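PDB 2ZUX: rhamnogalacturonan endolyase YesW from Bacillus subtilis, which cleaves the rhamnogalacturonan of ramified plant cell-wall pectin by endo-type elimination, a calcium- or manganese-dependent reaction that releases oligosaccharides. Local coordinates for residues 420-425 against 442-447; 427-430 against 435-438. One frame throughout, in Å; residues are numbered along the deposited sequence.

Contact 1: residues 420-425 against 442-447. With CA (calcium ion), chain I.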
loop_
_atom_site.group_PDB
_atom_site.type_symbol
_atom_site.label_atom_id
_atom_site.label_comp_id
_atom_site.label_asym_id
_atom_site.label_seq_id
_atom_site.Cartn_x
_atom_site.Cartn_y
_atom_site.Cartn_z
ATOM N N ASP A 420 -7.036 -9.942 13.122
ATOM C CA ASP A 420 -7.131 -10.896 14.218
ATOM C C ASP A 420 -6.713 -10.187 15.498
ATOM O O ASP A 420 -5.513 -10.009 15.755
ATOM C CB ASP A 420 -6.237 -12.116 13.984
ATOM C CG ASP A 420 -6.463 -13.201 15.022
ATOM O OD1 ASP A 420 -7.377 -13.040 15.860
ATOM O OD2 ASP A 420 -5.743 -14.222 14.999
ATOM N N ILE A 421 -7.708 -9.773 16.283
ATOM C CA ILE A 421 -7.460 -9.066 17.538
ATOM C C ILE A 421 -7.926 -9.853 18.762
ATOM O O ILE A 421 -7.612 -9.479 19.892
ATOM C CB ILE A 421 -8.105 -7.657 17.537
ATOM C CG1 ILE A 421 -9.641 -7.725 17.561
ATOM C CG2 ILE A 421 -7.599 -6.854 16.333
ATOM C CD1 ILE A 421 -10.301 -6.370 17.686
ATOM N N ASP A 422 -8.660 -10.939 18.535
ATOM C CA ASP A 422 -9.256 -11.709 19.618
ATOM C C ASP A 422 -8.998 -13.183 19.339
ATOM O O ASP A 422 -9.544 -13.734 18.392
ATOM C CB ASP A 422 -10.759 -11.415 19.686
ATOM C CG ASP A 422 -11.427 -12.007 20.915
ATOM O OD1 ASP A 422 -10.931 -13.025 21.454
ATOM O OD2 ASP A 422 -12.462 -11.438 21.323
ATOM N N PRO A 423 -8.149 -13.835 20.151
ATOM C CA PRO A 423 -7.802 -15.227 19.866
ATOM C C PRO A 423 -8.898 -16.224 20.259
ATOM O O PRO A 423 -8.774 -17.418 19.970
ATOM C CB PRO A 423 -6.546 -15.449 20.718
ATOM C CG PRO A 423 -6.734 -14.552 21.883
ATOM C CD PRO A 423 -7.464 -13.330 21.355
ATOM N N ARG A 424 -9.959 -15.739 20.897
ATOM C CA ARG A 424 -11.055 -16.618 21.309
ATOM C C ARG A 424 -11.962 -16.957 20.132
ATOM O O ARG A 424 -12.756 -17.895 20.201
ATOM C CB ARG A 424 -11.859 -15.988 22.441
ATOM C CG ARG A 424 -11.028 -15.610 23.659
ATOM C CD ARG A 424 -11.837 -14.779 24.633
ATOM N NE ARG A 424 -12.348 -13.567 23.999
ATOM C CZ ARG A 424 -13.273 -12.775 24.526
ATOM N NH1 ARG A 424 -13.791 -13.050 25.721
ATOM N NH2 ARG A 424 -13.684 -11.702 23.860
ATOM N N TYR A 425 -11.847 -16.190 19.049
ATOM C CA TYR A 425 -12.604 -16.464 17.836
ATOM C C TYR A 425 -11.615 -16.710 16.709
ATOM O O TYR A 425 -10.823 -15.821 16.376
ATOM C CB TYR A 425 -13.521 -15.291 17.493
ATOM C CG TYR A 425 -14.601 -15.047 18.521
ATOM C CD1 TYR A 425 -15.879 -15.584 18.355
ATOM C CD2 TYR A 425 -14.345 -14.281 19.657
ATOM C CE1 TYR A 425 -16.879 -15.357 19.296
ATOM C CE2 TYR A 425 -15.338 -14.045 20.600
ATOM C CZ TYR A 425 -16.595 -14.589 20.410
ATOM O OH TYR A 425 -17.579 -14.353 21.350
ATOM N N VAL A 442 -20.604 -13.131 14.273
ATOM C CA VAL A 442 -21.087 -13.124 15.654
ATOM C C VAL A 442 -20.570 -11.880 16.376
ATOM O O VAL A 442 -19.361 -11.661 16.440
ATOM C CB VAL A 442 -20.653 -14.417 16.396
ATOM C CG1 VAL A 442 -21.028 -14.357 17.871
ATOM C CG2 VAL A 442 -21.270 -15.632 15.733
ATOM N N LYS A 443 -21.478 -11.059 16.907
ATOM C CA LYS A 443 -21.071 -9.847 17.604
ATOM C C LYS A 443 -20.332 -10.209 18.887
ATOM O O LYS A 443 -20.793 -11.055 19.662
ATOM C CB LYS A 443 -22.267 -8.938 17.891
ATOM C CG LYS A 443 -21.871 -7.635 18.581
ATOM C CD LYS A 443 -23.010 -6.625 18.600
ATOM C CE LYS A 443 -22.862 -5.650 19.765
ATOM N NZ LYS A 443 -21.806 -4.635 19.549
ATOM N N ILE A 444 -19.178 -9.585 19.087
ATOM C CA ILE A 444 -18.325 -9.839 20.240
ATOM C C ILE A 444 -18.424 -8.668 21.211
ATOM O O ILE A 444 -18.041 -7.541 20.879
ATOM C CB ILE A 444 -16.847 -10.010 19.819
ATOM C CG1 ILE A 444 -16.696 -11.145 18.799
ATOM C CG2 ILE A 444 -15.951 -10.220 21.057
ATOM C CD1 ILE A 444 -15.343 -11.160 18.096
ATOM N N GLY A 445 -18.953 -8.932 22.405
ATOM C CA GLY A 445 -19.095 -7.898 23.433
ATOM C C GLY A 445 -19.909 -6.709 22.961
ATOM O O GLY A 445 -20.826 -6.857 22.150
ATOM N N SER A 446 -19.564 -5.523 23.458
ATOM C CA SER A 446 -20.319 -4.313 23.130
ATOM C C SER A 446 -19.452 -3.168 22.603
ATOM O O SER A 446 -19.972 -2.193 22.065
ATOM C CB SER A 446 -21.144 -3.851 24.336
ATOM O OG SER A 446 -20.309 -3.584 25.442
ATOM N N GLY A 447 -18.139 -3.286 22.754
ATOM C CA GLY A 447 -17.233 -2.239 22.276
ATOM C C GLY A 447 -16.636 -2.491 20.901
ATOM O O GLY A 447 -16.885 -3.527 20.277
HETATM CA CA CA I . -9.452 -14.027 16.047
HETATM O O HOH W 1 -7.822 -15.772 16.047
#
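A calcium-binding loop of the beta-propeller domain meets a second loop here through Ile444, which lies against one face of the Tyr425 ring. Ile444 CG1 makes a CH-pi contact 3.9 Å from the centroid of that ring. Ile444 CD1 comes 3.6 Å from Tyr425 CD2 on the same ring. CG1 stands anti to the carbonyl carbon (chi1 -57°), and this turns the other branch, CG2, toward the Asp422-Arg424 pair. Ile444 CG2 rests 3.7 Å from Asp422 OD2 and is also close to Arg424 NH2.

That pair is a side-on salt bridge. Arg424 NE binds Asp422 OD1 and Arg424 NH2 binds Asp422 OD2 at 2.8 Å, both nearly straight and through syn lone pairs. Asp422 OD1 also accepts from Arg424 N, on its anti side and 28° out of the carboxylate plane, which makes an Asx turn within the type I turn 422-425. With an alanine at Asp422, the Arg424 guanidinium would probably lose its mate and turn freely, and the backbone turn would lose a tie.

Calcium takes Asp420 OD1 at 2.3 Å, the carbonyl oxygens of Asp422 and Tyr425, and one water. Gly427 and Glu429 complete the site. Asp422 thus gives the metal its backbone oxygen and spends its carboxylate on Arg424. The loop is shaped by ionic and polar bonds, but it meets 442-447 through hydrocarbon: Ile444 packs on the Tyr425 ring and against the salt bridge.

Contact 2: residues 427-430 against 435-438. With CA (calcium ion), chain I.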
loop_
_atom_site.group_PDB
_atom_site.type_symbol
_atom_site.label_atom_id
_atom_site.label_comp_id
_atom_site.label_asym_id
_atom_site.label_seq_id
_atom_site.Cartn_x
_atom_site.Cartn_y
_atom_site.Cartn_z
ATOM N N GLY A 427 -9.682 -16.839 13.326
ATOM C CA GLY A 427 -9.687 -15.959 12.172
ATOM C C GLY A 427 -9.647 -14.486 12.528
ATOM O O GLY A 427 -9.412 -14.100 13.683
ATOM N N GLN A 428 -9.836 -13.661 11.509
ATOM C CA GLN A 428 -9.806 -12.222 11.679
ATOM C C GLN A 428 -11.162 -11.708 12.098
ATOM O O GLN A 428 -12.174 -12.041 11.490
ATOM C CB GLN A 428 -9.376 -11.544 10.377
ATOM C CG GLN A 428 -8.002 -11.989 9.909
ATOM C CD GLN A 428 -7.446 -11.075 8.838
ATOM O OE1 GLN A 428 -7.477 -9.851 8.974
ATOM N NE2 GLN A 428 -6.918 -11.666 7.774
ATOM N N GLU A 429 -11.167 -10.895 13.145
ATOM C CA GLU A 429 -12.348 -10.136 13.519
ATOM C C GLU A 429 -12.534 -8.974 12.551
ATOM O O GLU A 429 -11.597 -8.568 11.845
ATOM C CB GLU A 429 -12.184 -9.598 14.944
ATOM C CG GLU A 429 -12.322 -10.665 16.043
ATOM C CD GLU A 429 -11.247 -11.743 15.996
ATOM O OE1 GLU A 429 -10.038 -11.410 16.075
ATOM O OE2 GLU A 429 -11.602 -12.942 15.896
ATOM N N VAL A 430 -13.751 -8.451 12.499
ATOM C CA VAL A 430 -14.035 -7.278 11.688
ATOM C C VAL A 430 -14.867 -6.321 12.521
ATOM O O VAL A 430 -15.607 -6.743 13.416
ATOM C CB VAL A 430 -14.752 -7.620 10.351
ATOM C CG1 VAL A 430 -13.898 -8.560 9.494
ATOM C CG2 VAL A 430 -16.120 -8.219 10.605
ATOM N N SER A 435 -19.707 -1.813 16.186
ATOM C CA SER A 435 -19.741 -3.211 16.632
ATOM C C SER A 435 -18.564 -4.021 16.099
ATOM O O SER A 435 -18.095 -3.793 14.979
ATOM C CB SER A 435 -21.047 -3.881 16.216
ATOM O OG SER A 435 -22.131 -3.393 16.988
ATOM N N LEU A 436 -18.122 -4.967 16.924
ATOM C CA LEU A 436 -17.046 -5.898 16.618
ATOM C C LEU A 436 -17.649 -7.278 16.369
ATOM O O LEU A 436 -18.521 -7.716 17.125
ATOM C CB LEU A 436 -16.076 -5.970 17.800
ATOM C CG LEU A 436 -14.915 -6.962 17.696
ATOM C CD1 LEU A 436 -13.984 -6.578 16.545
ATOM C CD2 LEU A 436 -14.167 -7.019 19.018
ATOM N N TYR A 437 -17.178 -7.967 15.335
ATOM C CA TYR A 437 -17.716 -9.269 14.960
ATOM C C TYR A 437 -16.622 -10.288 14.711
ATOM O O TYR A 437 -15.515 -9.943 14.277
ATOM C CB TYR A 437 -18.526 -9.165 13.666
ATOM C CG TYR A 437 -19.654 -8.169 13.685
ATOM C CD1 TYR A 437 -20.950 -8.562 14.023
ATOM C CD2 TYR A 437 -19.434 -6.840 13.333
ATOM C CE1 TYR A 437 -21.992 -7.648 14.023
ATOM C CE2 TYR A 437 -20.460 -5.916 13.338
ATOM C CZ TYR A 437 -21.734 -6.325 13.680
ATOM O OH TYR A 437 -22.751 -5.402 13.676
ATOM N N SER A 438 -16.947 -11.556 14.925
ATOM C CA SER A 438 -16.079 -12.625 14.483
ATOM C C SER A 438 -16.175 -12.737 12.961
ATOM O O SER A 438 -17.051 -12.139 12.337
ATOM C CB SER A 438 -16.503 -13.949 15.112
ATOM O OG SER A 438 -17.681 -14.441 14.488
HETATM CA CA CA I . -9.452 -14.027 16.047
HETATM O O HOH W 1 -7.822 -15.772 16.047
#
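Val430 and Tyr437 pair across an antiparallel beta hairpin, strands 429-432 and 435-437, in a small sheet of the propeller domain. They form a hydrogen-bonded pair, and the two backbone bonds are reciprocal. Val430 N donates to Tyr437 O at 2.9 Å. Tyr437 N returns a bond of 2.8 Å to Val430 O. Next to this pair, Glu429 CA makes a CA-H...O contact of 3.3 Å with Tyr437 O.

Side-chain packing falls on two faces of the hairpin. On one, the side chains of Val430 and Tyr437 cross at about a right angle, and Val430 CG2 lies 4.0 Å from Tyr437 CB. The Tyr437 ring turns its edge to Val430 O. Trp405 and Phe395 pack on Val430, while Val407 and Leu393 pack on Tyr437. Glu429 and Leu436 belong to the other face. There Leu436 CD1 reaches across to Glu429 CB at 3.9 Å and also approaches Val430 O.

Metal bonds make up the third group. The Glu429 chain bends at CB-CG (chi2 64°), which carries its carboxylate back to the calcium. Gly427 O binds the same ion, and the remaining protein ligands come from Asp420, Asp422 and Tyr425. Ile421 N donates to Glu429 OE1, so this oxygen serves both the metal and the backbone of the loop. Glu429 is bidentate but uneven: its OE2 lies 2.4 Å from the calcium ion and its OE1 2.7 Å.

Both contacts share one calcium ion and one water. Contact 1 supplies three ligands from the loop after strand 416-419. Contact 2 adds Gly427 from the end of that loop and Glu429 from the first residue of strand 429-432. Contact 2 is buried, and backbone bonds between strands hold it. Contact 1 is only partly buried, and side-chain packing joins its two loops. Besides the Ile421-Glu429 bond, Ile444 N ties the contacts, 2.8 Å from Leu436 O. Ile444 also touches Glu429, so one residue of 442-447 packs on a metal ligand as well as on Tyr425. Carboxylates of Asp420 and Glu429 bind the ion, and the exposed Arg424 pairs with Asp422, while the hairpin face with Val430 and Tyr437 is apolar.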